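Local coordinates for protein branched-chain phosphotransacylase (Enterococcus faecalis, PDB 1YCO) that probably transfers branched-chain acyl groups between coenzyme A and phosphate, at residues K95-L100 / V134-E139; S101-V106 / T242-K247; K112-T117 / D214-P219; P149-L154 / Q181-F186; A156-N161 / P188-L193. All blocks are in the same frame, centred on the assembly; numbering follows the deposited sequence.

Interaction 1 of 5, residues K95-L100 / V134-E139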
# COMPACT_ATOMS: atom_id res chain seq x y z
N LYS A 95 -19.27 -6.72 -22.15
CA LYS A 95 -18.61 -5.45 -21.91
C LYS A 95 -19.51 -4.34 -22.46
O LYS A 95 -20.03 -4.45 -23.56
CB LYS A 95 -17.25 -5.45 -22.61
CG LYS A 95 -16.32 -4.30 -22.28
CD LYS A 95 -14.92 -4.59 -22.85
CE LYS A 95 -13.96 -3.43 -22.64
NZ LYS A 95 -14.42 -2.20 -23.32
N ASN A 96 -19.71 -3.29 -21.67
CA ASN A 96 -20.57 -2.18 -22.07
C ASN A 96 -20.05 -0.84 -21.55
O ASN A 96 -20.83 0.10 -21.38
CB ASN A 96 -21.99 -2.39 -21.56
CG ASN A 96 -22.16 -1.99 -20.12
OD1 ASN A 96 -21.57 -2.59 -19.22
ND2 ASN A 96 -22.96 -0.96 -19.88
N LYS A 97 -18.76 -0.77 -21.28
CA LYS A 97 -18.11 0.45 -20.81
C LYS A 97 -16.78 0.53 -21.53
O LYS A 97 -16.17 -0.51 -21.82
CB LYS A 97 -17.87 0.40 -19.30
CG LYS A 97 -19.13 0.48 -18.47
CD LYS A 97 -19.84 1.77 -18.75
CE LYS A 97 -21.09 1.91 -17.92
NZ LYS A 97 -21.72 3.24 -18.22
N PRO A 98 -16.31 1.75 -21.83
CA PRO A 98 -15.03 1.96 -22.53
C PRO A 98 -13.95 0.96 -22.11
O PRO A 98 -13.24 0.41 -22.96
CB PRO A 98 -14.68 3.39 -22.16
CG PRO A 98 -16.02 4.05 -22.11
CD PRO A 98 -16.89 3.03 -21.41
N ILE A 99 -13.83 0.72 -20.81
CA ILE A 99 -12.83 -0.22 -20.30
C ILE A 99 -13.33 -0.95 -19.05
O ILE A 99 -14.28 -0.52 -18.40
CB ILE A 99 -11.52 0.49 -19.90
CG1 ILE A 99 -11.70 1.17 -18.55
CG2 ILE A 99 -11.12 1.52 -20.95
CD1 ILE A 99 -10.66 0.77 -17.53
N LEU A 100 -12.68 -2.07 -18.73
CA LEU A 100 -13.02 -2.83 -17.54
C LEU A 100 -12.06 -2.39 -16.42
O LEU A 100 -10.91 -2.04 -16.68
CB LEU A 100 -12.84 -4.33 -17.78
CG LEU A 100 -13.74 -5.04 -18.81
CD1 LEU A 100 -13.33 -6.50 -18.94
CD2 LEU A 100 -15.20 -4.94 -18.38
N VAL A 134 -12.07 6.26 -13.02
CA VAL A 134 -12.82 7.15 -12.17
C VAL A 134 -14.30 7.03 -12.55
O VAL A 134 -15.15 6.79 -11.69
CB VAL A 134 -12.33 8.61 -12.33
CG1 VAL A 134 -13.22 9.57 -11.55
CG2 VAL A 134 -10.89 8.73 -11.83
N GLU A 135 -14.60 7.17 -13.83
CA GLU A 135 -15.97 7.06 -14.30
C GLU A 135 -16.64 5.76 -13.81
O GLU A 135 -17.74 5.80 -13.26
CB GLU A 135 -16.00 7.12 -15.83
CG GLU A 135 -15.41 8.40 -16.37
CD GLU A 135 -16.26 9.62 -16.05
OE1 GLU A 135 -16.65 9.78 -14.88
OE2 GLU A 135 -16.53 10.41 -16.98
N ASN A 136 -15.97 4.63 -14.01
CA ASN A 136 -16.50 3.33 -13.57
C ASN A 136 -16.83 3.33 -12.05
O ASN A 136 -17.94 2.93 -11.65
CB ASN A 136 -15.49 2.20 -13.89
CG ASN A 136 -15.57 1.70 -15.35
OD1 ASN A 136 -16.13 2.37 -16.23
ND2 ASN A 136 -15.00 0.52 -15.60
N ALA A 137 -15.88 3.79 -11.23
CA ALA A 137 -16.07 3.86 -9.77
C ALA A 137 -17.12 4.90 -9.40
O ALA A 137 -17.88 4.71 -8.45
CB ALA A 137 -14.75 4.15 -9.06
N LYS A 138 -17.18 5.99 -10.16
CA LYS A 138 -18.17 7.03 -9.90
C LYS A 138 -19.56 6.46 -10.14
O LYS A 138 -20.50 6.78 -9.41
CB LYS A 138 -17.99 8.24 -10.82
CG LYS A 138 -19.07 9.30 -10.62
CD LYS A 138 -19.21 10.27 -11.80
CE LYS A 138 -19.82 9.58 -13.02
NZ LYS A 138 -19.90 10.44 -14.24
N GLU A 139 -19.70 5.62 -11.16
CA GLU A 139 -20.99 5.04 -11.48
C GLU A 139 -21.43 4.03 -10.43
O GLU A 139 -22.60 3.97 -10.06
CB GLU A 139 -20.95 4.39 -12.87
CG GLU A 139 -20.57 5.38 -13.96
CD GLU A 139 -20.56 4.77 -15.35
OE1 GLU A 139 -20.11 3.60 -15.49
OE2 GLU A 139 -20.98 5.46 -16.30
O HOH W 1 -14.72 2.76 -18.74

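Interaction 2 of 5, residues S101-V106 / T242-K247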
# COMPACT_ATOMS: atom_id res chain seq x y z
N SER A 101 -12.55 -2.41 -15.19
CA SER A 101 -11.74 -2.03 -14.06
C SER A 101 -12.17 -2.88 -12.87
O SER A 101 -13.15 -3.61 -12.94
CB SER A 101 -11.92 -0.54 -13.73
OG SER A 101 -13.24 -0.23 -13.30
N HIS A 102 -11.42 -2.79 -11.78
CA HIS A 102 -11.81 -3.53 -10.60
C HIS A 102 -12.07 -2.48 -9.55
O HIS A 102 -11.34 -1.48 -9.43
CB HIS A 102 -10.71 -4.48 -10.16
CG HIS A 102 -11.07 -5.29 -8.95
ND1 HIS A 102 -11.11 -4.75 -7.68
CD2 HIS A 102 -11.42 -6.59 -8.82
CE1 HIS A 102 -11.47 -5.68 -6.82
NE2 HIS A 102 -11.66 -6.81 -7.48
N VAL A 103 -13.14 -2.70 -8.81
CA VAL A 103 -13.54 -1.80 -7.75
C VAL A 103 -13.83 -2.62 -6.50
O VAL A 103 -14.51 -3.64 -6.55
CB VAL A 103 -14.82 -1.02 -8.13
CG1 VAL A 103 -15.36 -0.26 -6.92
CG2 VAL A 103 -14.52 -0.05 -9.26
N ALA A 104 -13.33 -2.14 -5.37
CA ALA A 104 -13.53 -2.80 -4.10
C ALA A 104 -14.24 -1.89 -3.12
O ALA A 104 -14.08 -0.66 -3.16
CB ALA A 104 -12.18 -3.24 -3.51
N MET A 105 -15.02 -2.49 -2.23
CA MET A 105 -15.70 -1.73 -1.19
C MET A 105 -14.99 -2.08 0.11
O MET A 105 -14.81 -3.25 0.44
CB MET A 105 -17.19 -2.09 -1.09
CG MET A 105 -17.87 -1.41 0.10
SD MET A 105 -19.51 -0.74 -0.20
CE MET A 105 -20.56 -2.01 0.52
N VAL A 106 -14.58 -1.05 0.84
CA VAL A 106 -13.87 -1.22 2.10
C VAL A 106 -14.64 -0.67 3.31
O VAL A 106 -15.10 0.47 3.30
CB VAL A 106 -12.50 -0.50 2.06
CG1 VAL A 106 -11.67 -0.86 3.28
CG2 VAL A 106 -11.75 -0.85 0.78
N THR A 242 -15.36 -6.46 -7.13
CA THR A 242 -16.01 -6.93 -8.33
C THR A 242 -15.38 -6.22 -9.50
O THR A 242 -14.89 -5.10 -9.38
CB THR A 242 -17.52 -6.59 -8.33
OG1 THR A 242 -17.69 -5.17 -8.35
CG2 THR A 242 -18.22 -7.16 -7.11
N ILE A 243 -15.41 -6.88 -10.65
CA ILE A 243 -14.90 -6.28 -11.87
C ILE A 243 -16.11 -5.55 -12.44
O ILE A 243 -17.20 -6.11 -12.50
CB ILE A 243 -14.41 -7.34 -12.87
CG1 ILE A 243 -13.14 -8.01 -12.33
CG2 ILE A 243 -14.14 -6.69 -14.21
CD1 ILE A 243 -12.65 -9.18 -13.17
N VAL A 244 -15.92 -4.30 -12.83
CA VAL A 244 -16.99 -3.50 -13.41
C VAL A 244 -16.68 -3.19 -14.87
O VAL A 244 -15.57 -3.41 -15.34
CB VAL A 244 -17.22 -2.19 -12.60
CG1 VAL A 244 -17.80 -2.52 -11.24
CG2 VAL A 244 -15.92 -1.41 -12.46
N GLY A 245 -17.68 -2.67 -15.58
CA GLY A 245 -17.52 -2.36 -16.99
C GLY A 245 -18.42 -3.26 -17.82
O GLY A 245 -18.84 -2.89 -18.93
N THR A 246 -18.71 -4.44 -17.30
CA THR A 246 -19.58 -5.39 -17.98
C THR A 246 -21.01 -5.10 -17.55
O THR A 246 -21.22 -4.33 -16.61
CB THR A 246 -19.22 -6.84 -17.60
OG1 THR A 246 -19.16 -6.97 -16.17
CG2 THR A 246 -17.86 -7.22 -18.19
N LYS A 247 -21.99 -5.69 -18.22
CA LYS A 247 -23.37 -5.43 -17.84
C LYS A 247 -23.75 -6.25 -16.61
O LYS A 247 -24.87 -6.15 -16.10
CB LYS A 247 -24.31 -5.72 -19.01
CG LYS A 247 -24.12 -7.07 -19.68
CD LYS A 247 -24.99 -7.19 -20.92
CE LYS A 247 -24.73 -6.06 -21.92
NZ LYS A 247 -25.51 -6.26 -23.16

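Interaction 3 of 5, residues K112-T117 / D214-P219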
# COMPACT_ATOMS: atom_id res chain seq x y z
N LYS A 112 -16.12 4.07 9.02
CA LYS A 112 -15.49 4.59 7.82
C LYS A 112 -15.58 3.63 6.64
O LYS A 112 -15.12 2.49 6.70
CB LYS A 112 -14.03 4.92 8.11
CG LYS A 112 -13.72 6.41 8.04
CD LYS A 112 -13.54 6.88 6.60
CE LYS A 112 -13.49 8.40 6.49
NZ LYS A 112 -14.82 9.05 6.71
N THR A 113 -16.17 4.12 5.55
CA THR A 113 -16.34 3.32 4.36
C THR A 113 -15.91 4.05 3.11
O THR A 113 -15.99 5.28 3.03
CB THR A 113 -17.81 2.92 4.20
OG1 THR A 113 -18.27 2.33 5.42
CG2 THR A 113 -17.97 1.91 3.07
N PHE A 114 -15.44 3.30 2.12
CA PHE A 114 -15.02 3.89 0.86
C PHE A 114 -14.70 2.87 -0.21
O PHE A 114 -14.43 1.70 0.07
CB PHE A 114 -13.81 4.80 1.08
CG PHE A 114 -12.60 4.08 1.61
CD1 PHE A 114 -11.85 3.24 0.80
CD2 PHE A 114 -12.19 4.29 2.92
CE1 PHE A 114 -10.71 2.62 1.29
CE2 PHE A 114 -11.05 3.66 3.42
CZ PHE A 114 -10.31 2.83 2.60
N LEU A 115 -14.72 3.33 -1.45
CA LEU A 115 -14.40 2.46 -2.56
C LEU A 115 -12.92 2.64 -2.90
O LEU A 115 -12.36 3.72 -2.75
CB LEU A 115 -15.29 2.79 -3.76
CG LEU A 115 -16.81 2.79 -3.52
CD1 LEU A 115 -17.53 3.00 -4.87
CD2 LEU A 115 -17.27 1.47 -2.92
N LEU A 116 -12.30 1.54 -3.31
CA LEU A 116 -10.90 1.52 -3.70
C LEU A 116 -10.89 1.01 -5.12
O LEU A 116 -11.52 -0.01 -5.43
CB LEU A 116 -10.11 0.57 -2.81
CG LEU A 116 -8.63 0.35 -3.17
CD1 LEU A 116 -7.86 1.65 -3.17
CD2 LEU A 116 -8.02 -0.63 -2.17
N THR A 117 -10.18 1.68 -6.01
CA THR A 117 -10.20 1.16 -7.34
C THR A 117 -8.95 0.99 -8.14
O THR A 117 -8.05 1.83 -8.24
CB THR A 117 -11.25 1.87 -8.23
OG1 THR A 117 -11.11 1.39 -9.57
CG2 THR A 117 -11.09 3.35 -8.20
N ASP A 214 -14.85 9.38 -0.71
CA ASP A 214 -15.74 8.24 -0.87
C ASP A 214 -15.13 7.15 -1.75
O ASP A 214 -15.50 5.97 -1.68
CB ASP A 214 -17.06 8.70 -1.45
CG ASP A 214 -17.75 9.70 -0.56
OD1 ASP A 214 -18.11 9.31 0.57
OD2 ASP A 214 -17.92 10.86 -0.97
N ILE A 215 -14.19 7.56 -2.58
CA ILE A 215 -13.52 6.66 -3.48
C ILE A 215 -12.05 7.02 -3.53
O ILE A 215 -11.69 8.19 -3.67
CB ILE A 215 -14.07 6.77 -4.91
CG1 ILE A 215 -15.57 6.46 -4.92
CG2 ILE A 215 -13.29 5.83 -5.85
CD1 ILE A 215 -16.22 6.66 -6.26
N LEU A 216 -11.21 6.01 -3.44
CA LEU A 216 -9.78 6.24 -3.51
C LEU A 216 -9.35 5.64 -4.85
O LEU A 216 -9.77 4.55 -5.19
CB LEU A 216 -9.06 5.55 -2.36
CG LEU A 216 -9.46 5.90 -0.92
CD1 LEU A 216 -8.63 5.06 0.06
CD2 LEU A 216 -9.25 7.39 -0.65
N VAL A 217 -8.56 6.39 -5.60
CA VAL A 217 -8.03 5.95 -6.89
C VAL A 217 -6.49 5.92 -6.82
O VAL A 217 -5.84 6.95 -6.61
CB VAL A 217 -8.47 6.90 -8.04
CG1 VAL A 217 -7.98 6.38 -9.38
CG2 VAL A 217 -9.97 7.04 -8.05
N VAL A 218 -5.93 4.73 -6.99
CA VAL A 218 -4.48 4.52 -6.95
C VAL A 218 -3.87 4.65 -8.34
O VAL A 218 -4.56 4.58 -9.34
CB VAL A 218 -4.14 3.13 -6.39
CG1 VAL A 218 -4.64 3.02 -4.96
CG2 VAL A 218 -4.76 2.06 -7.27
N PRO A 219 -2.54 4.82 -8.40
CA PRO A 219 -1.81 4.97 -9.67
C PRO A 219 -1.52 3.64 -10.35
O PRO A 219 -1.51 3.54 -11.58
CB PRO A 219 -0.49 5.64 -9.26
CG PRO A 219 -0.70 6.12 -7.87
CD PRO A 219 -1.64 5.12 -7.26
O HOH W 2 -18.41 6.58 0.99
O HOH W 3 -5.73 2.55 -10.69

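Interaction 4 of 5, residues P149-L154 / Q181-F186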
# COMPACT_ATOMS: atom_id res chain seq x y z
N PRO A 149 -20.13 11.83 -5.00
CA PRO A 149 -18.96 11.20 -4.37
C PRO A 149 -17.63 11.94 -4.48
O PRO A 149 -17.30 12.53 -5.51
CB PRO A 149 -18.89 9.85 -5.07
CG PRO A 149 -19.40 10.17 -6.44
CD PRO A 149 -20.61 11.01 -6.12
N LYS A 150 -16.85 11.90 -3.40
CA LYS A 150 -15.55 12.53 -3.39
C LYS A 150 -14.55 11.48 -3.88
O LYS A 150 -14.47 10.37 -3.35
CB LYS A 150 -15.20 13.03 -1.99
CG LYS A 150 -16.15 14.12 -1.51
CD LYS A 150 -15.71 14.81 -0.24
CE LYS A 150 -16.79 15.78 0.25
NZ LYS A 150 -16.29 16.78 1.25
N ILE A 151 -13.81 11.86 -4.92
CA ILE A 151 -12.83 10.99 -5.54
C ILE A 151 -11.43 11.57 -5.43
O ILE A 151 -11.08 12.56 -6.07
CB ILE A 151 -13.19 10.77 -7.03
CG1 ILE A 151 -14.66 10.31 -7.10
CG2 ILE A 151 -12.26 9.74 -7.65
CD1 ILE A 151 -15.21 10.13 -8.50
N ALA A 152 -10.65 10.91 -4.58
CA ALA A 152 -9.29 11.30 -4.32
C ALA A 152 -8.30 10.52 -5.18
O ALA A 152 -8.31 9.28 -5.21
CB ALA A 152 -8.98 11.08 -2.84
N LEU A 153 -7.46 11.27 -5.88
CA LEU A 153 -6.42 10.70 -6.72
C LEU A 153 -5.18 10.64 -5.84
O LEU A 153 -4.53 11.65 -5.58
CB LEU A 153 -6.19 11.60 -7.93
CG LEU A 153 -7.49 11.88 -8.69
CD1 LEU A 153 -7.21 12.77 -9.89
CD2 LEU A 153 -8.09 10.54 -9.14
N LEU A 154 -4.87 9.44 -5.37
CA LEU A 154 -3.75 9.20 -4.47
C LEU A 154 -2.36 9.30 -5.04
O LEU A 154 -2.09 8.84 -6.15
CB LEU A 154 -3.88 7.83 -3.84
CG LEU A 154 -4.93 7.64 -2.75
CD1 LEU A 154 -4.83 6.20 -2.26
CD2 LEU A 154 -4.67 8.61 -1.60
N GLN A 181 -20.03 18.50 -12.69
CA GLN A 181 -20.48 18.74 -11.32
C GLN A 181 -21.09 17.48 -10.69
O GLN A 181 -21.73 17.55 -9.64
CB GLN A 181 -21.51 19.88 -11.30
CG GLN A 181 -20.94 21.28 -11.54
CD GLN A 181 -20.23 21.87 -10.32
OE1 GLN A 181 -20.86 22.12 -9.28
NE2 GLN A 181 -18.92 22.10 -10.44
N GLU A 182 -20.90 16.34 -11.34
CA GLU A 182 -21.43 15.08 -10.83
C GLU A 182 -20.65 14.57 -9.62
O GLU A 182 -21.20 13.88 -8.77
CB GLU A 182 -21.43 14.02 -11.93
CG GLU A 182 -22.45 14.28 -13.02
CD GLU A 182 -22.46 13.19 -14.07
OE1 GLU A 182 -21.48 13.11 -14.85
OE2 GLU A 182 -23.44 12.40 -14.10
N ALA A 183 -19.37 14.93 -9.53
CA ALA A 183 -18.54 14.50 -8.40
C ALA A 183 -17.35 15.41 -8.20
O ALA A 183 -16.99 16.21 -9.07
CB ALA A 183 -18.07 13.06 -8.60
N THR A 184 -16.73 15.29 -7.03
CA THR A 184 -15.56 16.09 -6.73
C THR A 184 -14.33 15.18 -6.87
O THR A 184 -14.12 14.28 -6.06
CB THR A 184 -15.61 16.66 -5.30
OG1 THR A 184 -16.76 17.51 -5.17
CG2 THR A 184 -14.36 17.48 -5.02
N VAL A 185 -13.53 15.42 -7.91
CA VAL A 185 -12.32 14.65 -8.16
C VAL A 185 -11.10 15.54 -7.90
O VAL A 185 -10.96 16.60 -8.52
CB VAL A 185 -12.26 14.15 -9.63
CG1 VAL A 185 -11.09 13.21 -9.82
CG2 VAL A 185 -13.56 13.45 -10.00
N PHE A 186 -10.22 15.12 -6.98
CA PHE A 186 -9.02 15.90 -6.66
C PHE A 186 -7.77 15.09 -6.28
O PHE A 186 -7.85 14.08 -5.58
CB PHE A 186 -9.28 16.88 -5.51
CG PHE A 186 -8.10 17.75 -5.19
CD1 PHE A 186 -7.77 18.82 -6.02
CD2 PHE A 186 -7.28 17.48 -4.10
CE1 PHE A 186 -6.65 19.61 -5.79
CE2 PHE A 186 -6.15 18.26 -3.86
CZ PHE A 186 -5.84 19.33 -4.71

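Interaction 5 of 5, residues A156-N161 / P188-L193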
# COMPACT_ATOMS: atom_id res chain seq x y z
N ALA A 156 2.05 9.90 -3.41
CA ALA A 156 2.93 9.94 -2.24
C ALA A 156 2.97 11.30 -1.55
O ALA A 156 2.87 11.39 -0.31
CB ALA A 156 4.34 9.53 -2.63
N ALA A 157 3.11 12.36 -2.33
CA ALA A 157 3.15 13.72 -1.77
C ALA A 157 1.78 14.40 -1.87
O ALA A 157 0.97 14.05 -2.72
CB ALA A 157 4.22 14.55 -2.50
N GLU A 158 1.55 15.37 -0.99
CA GLU A 158 0.29 16.11 -0.98
C GLU A 158 0.48 17.33 -1.89
O GLU A 158 -0.37 17.65 -2.72
CB GLU A 158 -0.05 16.57 0.45
CG GLU A 158 0.60 15.73 1.58
CD GLU A 158 1.93 16.31 2.06
OE1 GLU A 158 2.74 16.76 1.21
OE2 GLU A 158 2.18 16.30 3.30
N ASN A 159 1.62 17.99 -1.73
CA ASN A 159 1.97 19.15 -2.55
C ASN A 159 2.57 18.65 -3.85
O ASN A 159 3.31 17.66 -3.86
CB ASN A 159 2.97 20.05 -1.80
CG ASN A 159 2.39 20.63 -0.51
OD1 ASN A 159 1.40 21.36 -0.54
ND2 ASN A 159 3.00 20.30 0.62
N PHE A 160 2.27 19.33 -4.94
CA PHE A 160 2.76 18.94 -6.26
C PHE A 160 4.26 18.68 -6.33
O PHE A 160 5.07 19.49 -5.89
CB PHE A 160 2.38 20.01 -7.29
CG PHE A 160 2.65 19.59 -8.69
CD1 PHE A 160 1.91 18.56 -9.27
CD2 PHE A 160 3.65 20.21 -9.43
CE1 PHE A 160 2.16 18.15 -10.57
CE2 PHE A 160 3.92 19.81 -10.73
CZ PHE A 160 3.16 18.77 -11.31
N ASN A 161 4.62 17.54 -6.91
CA ASN A 161 6.02 17.17 -7.08
C ASN A 161 6.15 16.61 -8.51
O ASN A 161 5.87 15.43 -8.75
CB ASN A 161 6.40 16.11 -6.04
CG ASN A 161 7.88 15.81 -6.05
OD1 ASN A 161 8.51 15.80 -7.11
ND2 ASN A 161 8.43 15.53 -4.88
N PRO A 188 -3.00 15.78 -6.53
CA PRO A 188 -2.47 14.72 -5.67
C PRO A 188 -2.92 14.82 -4.21
O PRO A 188 -3.01 15.91 -3.65
CB PRO A 188 -0.95 14.91 -5.77
CG PRO A 188 -0.74 15.80 -6.94
CD PRO A 188 -1.93 16.70 -6.94
N LEU A 189 -3.21 13.68 -3.61
CA LEU A 189 -3.61 13.64 -2.22
C LEU A 189 -2.97 12.40 -1.63
O LEU A 189 -2.88 11.36 -2.29
CB LEU A 189 -5.12 13.52 -2.05
CG LEU A 189 -5.96 14.75 -1.70
CD1 LEU A 189 -7.33 14.27 -1.24
CD2 LEU A 189 -5.31 15.57 -0.58
N SER A 190 -2.52 12.53 -0.38
CA SER A 190 -1.90 11.44 0.33
C SER A 190 -3.01 10.67 1.03
O SER A 190 -4.05 11.24 1.36
CB SER A 190 -0.94 12.01 1.37
OG SER A 190 -1.65 12.86 2.25
N LEU A 191 -2.78 9.38 1.26
CA LEU A 191 -3.75 8.51 1.92
C LEU A 191 -4.33 9.08 3.22
O LEU A 191 -5.53 9.05 3.43
CB LEU A 191 -3.11 7.13 2.20
CG LEU A 191 -3.96 6.04 2.85
CD1 LEU A 191 -4.97 5.51 1.84
CD2 LEU A 191 -3.07 4.89 3.34
N ASP A 192 -3.48 9.59 4.10
CA ASP A 192 -3.99 10.14 5.36
C ASP A 192 -4.87 11.37 5.12
O ASP A 192 -5.95 11.49 5.70
CB ASP A 192 -2.84 10.48 6.30
CG ASP A 192 -1.81 11.34 5.64
OD1 ASP A 192 -1.94 11.54 4.41
OD2 ASP A 192 -0.87 11.82 6.33
N LEU A 193 -4.42 12.30 4.27
CA LEU A 193 -5.23 13.48 3.98
C LEU A 193 -6.54 13.11 3.26
O LEU A 193 -7.51 13.87 3.28
CB LEU A 193 -4.44 14.50 3.15
CG LEU A 193 -3.31 15.20 3.94
CD1 LEU A 193 -2.41 16.00 3.01
CD2 LEU A 193 -3.93 16.10 5.01
O HOH W 4 1.27 14.10 5.59

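Interaction 1 of 5, residues K95-L100 / V134-E139
Lys-97 reaches across to the helix 127-143 and meets Glu-139, while Asn-136, one turn earlier on that helix, grips the backbone farther along the loop. Ahead of Lys-97, the ammonium group of Lys-95 folds back onto the loop itself, with NZ 2.9 Å from Lys-97 O. The Lys-97 chain bends at CG (chi2 -61°) and then runs straight, bringing NZ to 3.0 Å from Glu-139 OE2 in a salt bridge on the syn side of the carboxylate; the two side chains approach from opposite directions. At Ile-99 the contact passes to the backbone. Asn-136 ND2 donates directly to Ile-99 O over 3.1 Å, with the acceptor close to the amide plane, while Asn-136 OD1 can be linked to Ile-99 N through a water 3.0 Å from that N. Asn-136 ND2 also bonds to Ser-101 OG, which extends its hold to the start of the strand 101-107. The side chain of Leu-100 turns from the helix toward Leu-88, Met-121 and Thr-246. The arrangement is a loop-to-helix junction in an alpha/beta domain, with a buried asparagine fixing the backbone that leads into a sheet strand.

Interaction 2 of 5, residues S101-V106 / T242-K247
Ser-101 and Val-244 form an antiparallel hydrogen-bonded pair, joined by Val-244 N to Ser-101 O at 2.9 Å and by the longer Ser-101 N to Val-244 O at 3.2 Å. Two residues on, Val-103 and Thr-242 make a second such pair through Val-103 N to Thr-242 O and Thr-242 N to Val-103 O, both at 3.0 Å. Between them His-102 and Ile-243 are a non-hydrogen-bonded pair whose CA atoms approach to 4.3 Å. There Ile-243 CA adds a CA-H...O contact to Ser-101 O.

Apolar contact is concentrated on the face carrying Ser-101, Val-103, Thr-242 and Val-244, where Val-103 CG2 lies 3.7 Å from Val-244 CG2. On the reverse face, His-102 has its ring carbon CG anti to the backbone N (chi1 -179°). The imidazole thereby lies beside the partner strand, with Thr-242 O over one ring face, 3.8 Å above the plane and toward the rim.

The buried hydroxyl of Thr-242 bonds outside the pair, OG1 with Gln-272. Strand 238-244 forms an edge of the six-stranded mixed sheet within this chain. Strand 113-117 flanks 101-107 on its other side, helix 259-274 packs on Thr-242 and Val-244, and strand 250-252 of the five-stranded parallel sheet meets Ile-243.

Interaction 3 of 5, residues K112-T117 / D214-P219
Leu-115 and Leu-216 sit at the middle of a parallel strand pair within the mixed sheet of this alpha/beta domain. Leu-115 uses both backbone groups: its N donates to Asp-214 O at 2.8 Å and its O receives Leu-216 N at 2.7 Å. Thr-117 N then bonds to Leu-216 O at 3.0 Å.

Packing is close on both faces. Leu-115 and Ile-215 lie obliquely on the face toward helix 127-143, with Leu-115 CB 3.9 Å from Ile-215 CG1, and the CG2 methyls of Thr-117 and Val-217 run side by side on the same face. Leu-116 points to the reverse face, where CD1 comes within 3.9 Å of Val-218 CG1. Leu-216 also lies there, packed against Leu-191, Ala-194 and Thr-195 of helix 191-195.

An ordered water sits at each end of the pair, and the partly exposed Asp-214 marks the looser one. There a water donates to Asp-214 OD1 at 2.8 Å and only weakly to Thr-113 O, while OD2 is bonded to Lys-150 N on the next strand. The other water lies near Val-218 O.

Phe-114 turns its ring under Leu-216 because CG stands between its backbone N and carbonyl carbon (chi1 61°). The methyl CD1 of Leu-216 is thus set over one ring face in a CH-pi contact, 3.8 Å from the Phe-114 ring centroid and 27° off the normal.

Interaction 4 of 5, residues P149-L154 / Q181-F186
Ile-151, Phe-186 and Val-185 contribute heavily to this parallel strand pair, Ile-151 through both its backbone and its side chain. Ile-151 N donates to Thr-184 O at 2.7 Å, and Ile-151 O accepts Phe-186 N at 2.8 Å, so one residue bridges the two that flank Val-185. Its side chain lies on the same face as Val-185. With CG1 anti to the carbonyl carbon (chi1 -52°), CD1 swings toward the partner strand, 4.0 Å from Val-185 CG2 and close to the methyl of Ala-183.

Val-185 is held between two neighbours. Its other methyl, CG1, faces Leu-153 CD1 at 3.9 Å, so each branch has its own partner, and Phe-177 of helix 165-177 packs over this face.

Phe-186 takes part mainly through its backbone: besides the bond from its N, its O receives Leu-153 N at 2.9 Å. The ring projects to the opposite face, toward Tyr-205 and Ile-209. At the other end of the ladder Thr-184 N bonds to Pro-149 O at 3.2 Å.

Strand 150-154, helix 165-177 and strand 184-189 form a beta-alpha-beta unit, and this ladder joins its two strands. The chemistry implies a division of labour: backbone bonds set the register, while branched aliphatic side chains probably keep water from the side facing helices 127-143 and 165-177.

Interaction 5 of 5, residues A156-N161 / P188-L193
Asp-192 OD1 accepts from two groups: Ser-190 OG donates to it at 2.5 Å, nearly along the C-O axis, and Leu-193 N reaches it at 2.6 Å from above the carboxylate plane. The carboxylate thus ties Ser-190, at the N-cap position, to the first turn of the helix 191-195, beside the place where Glu-158 of the opposing loop leans in. A chi1 of -23°, away from a staggered value, lays Glu-158 CG 3.7 Å from Ser-190 OG and close to the methyl CD1 of Leu-193, and the bend at chi2 (93°) turns the carboxylate from there. A water donates to Asp-192 OD2 at 3.2 Å and weakly to Glu-158 OE2, linking the two carboxylates; Lys-203 offers Glu-158 a long, weak ion pair, and Lys-229 of the second subunit does the same for Asp-192.

The contact lies beyond the end of strand 150-154 and at the C-terminal end of strand 184-189 in their beta-alpha-beta unit, where the loop before helix 165-177 runs against the turn into helix 191-195. Pro-188, preceded by a cis peptide bond, presses into that loop, with CB 3.7 Å from Ala-157 O. Its CG lies at the edge of the Phe-160 ring, 4.5 Å from CD1, and Ser-167 and Ala-170 of helix 165-177 also touch the proline. Asn-225 of the second subunit packs against Ala-156.

From the N terminus, the loop 95-100 and the strand 101-106 come first. Interaction 1 closes the short loop back from helix 127-143, and interaction 2 closes the long one from strand 238-244; the two cross along the chain and touch. Interaction 3 nests inside interaction 2 while crossing interaction 1. Interactions 4 and 5 lie within the loop of interaction 3, cross each other and both close over helix 165-177, interaction 4 between the two strands of the beta-alpha-beta unit. Interactions 2, 3 and 4 pair strands of one mixed sheet; interaction 1 ties helix 127-143 to the loop that enters strand 101-107, and interaction 5 joins the loop after strand 150-154 to the turn from strand 184-189 into helix 191-195, beside the second subunit.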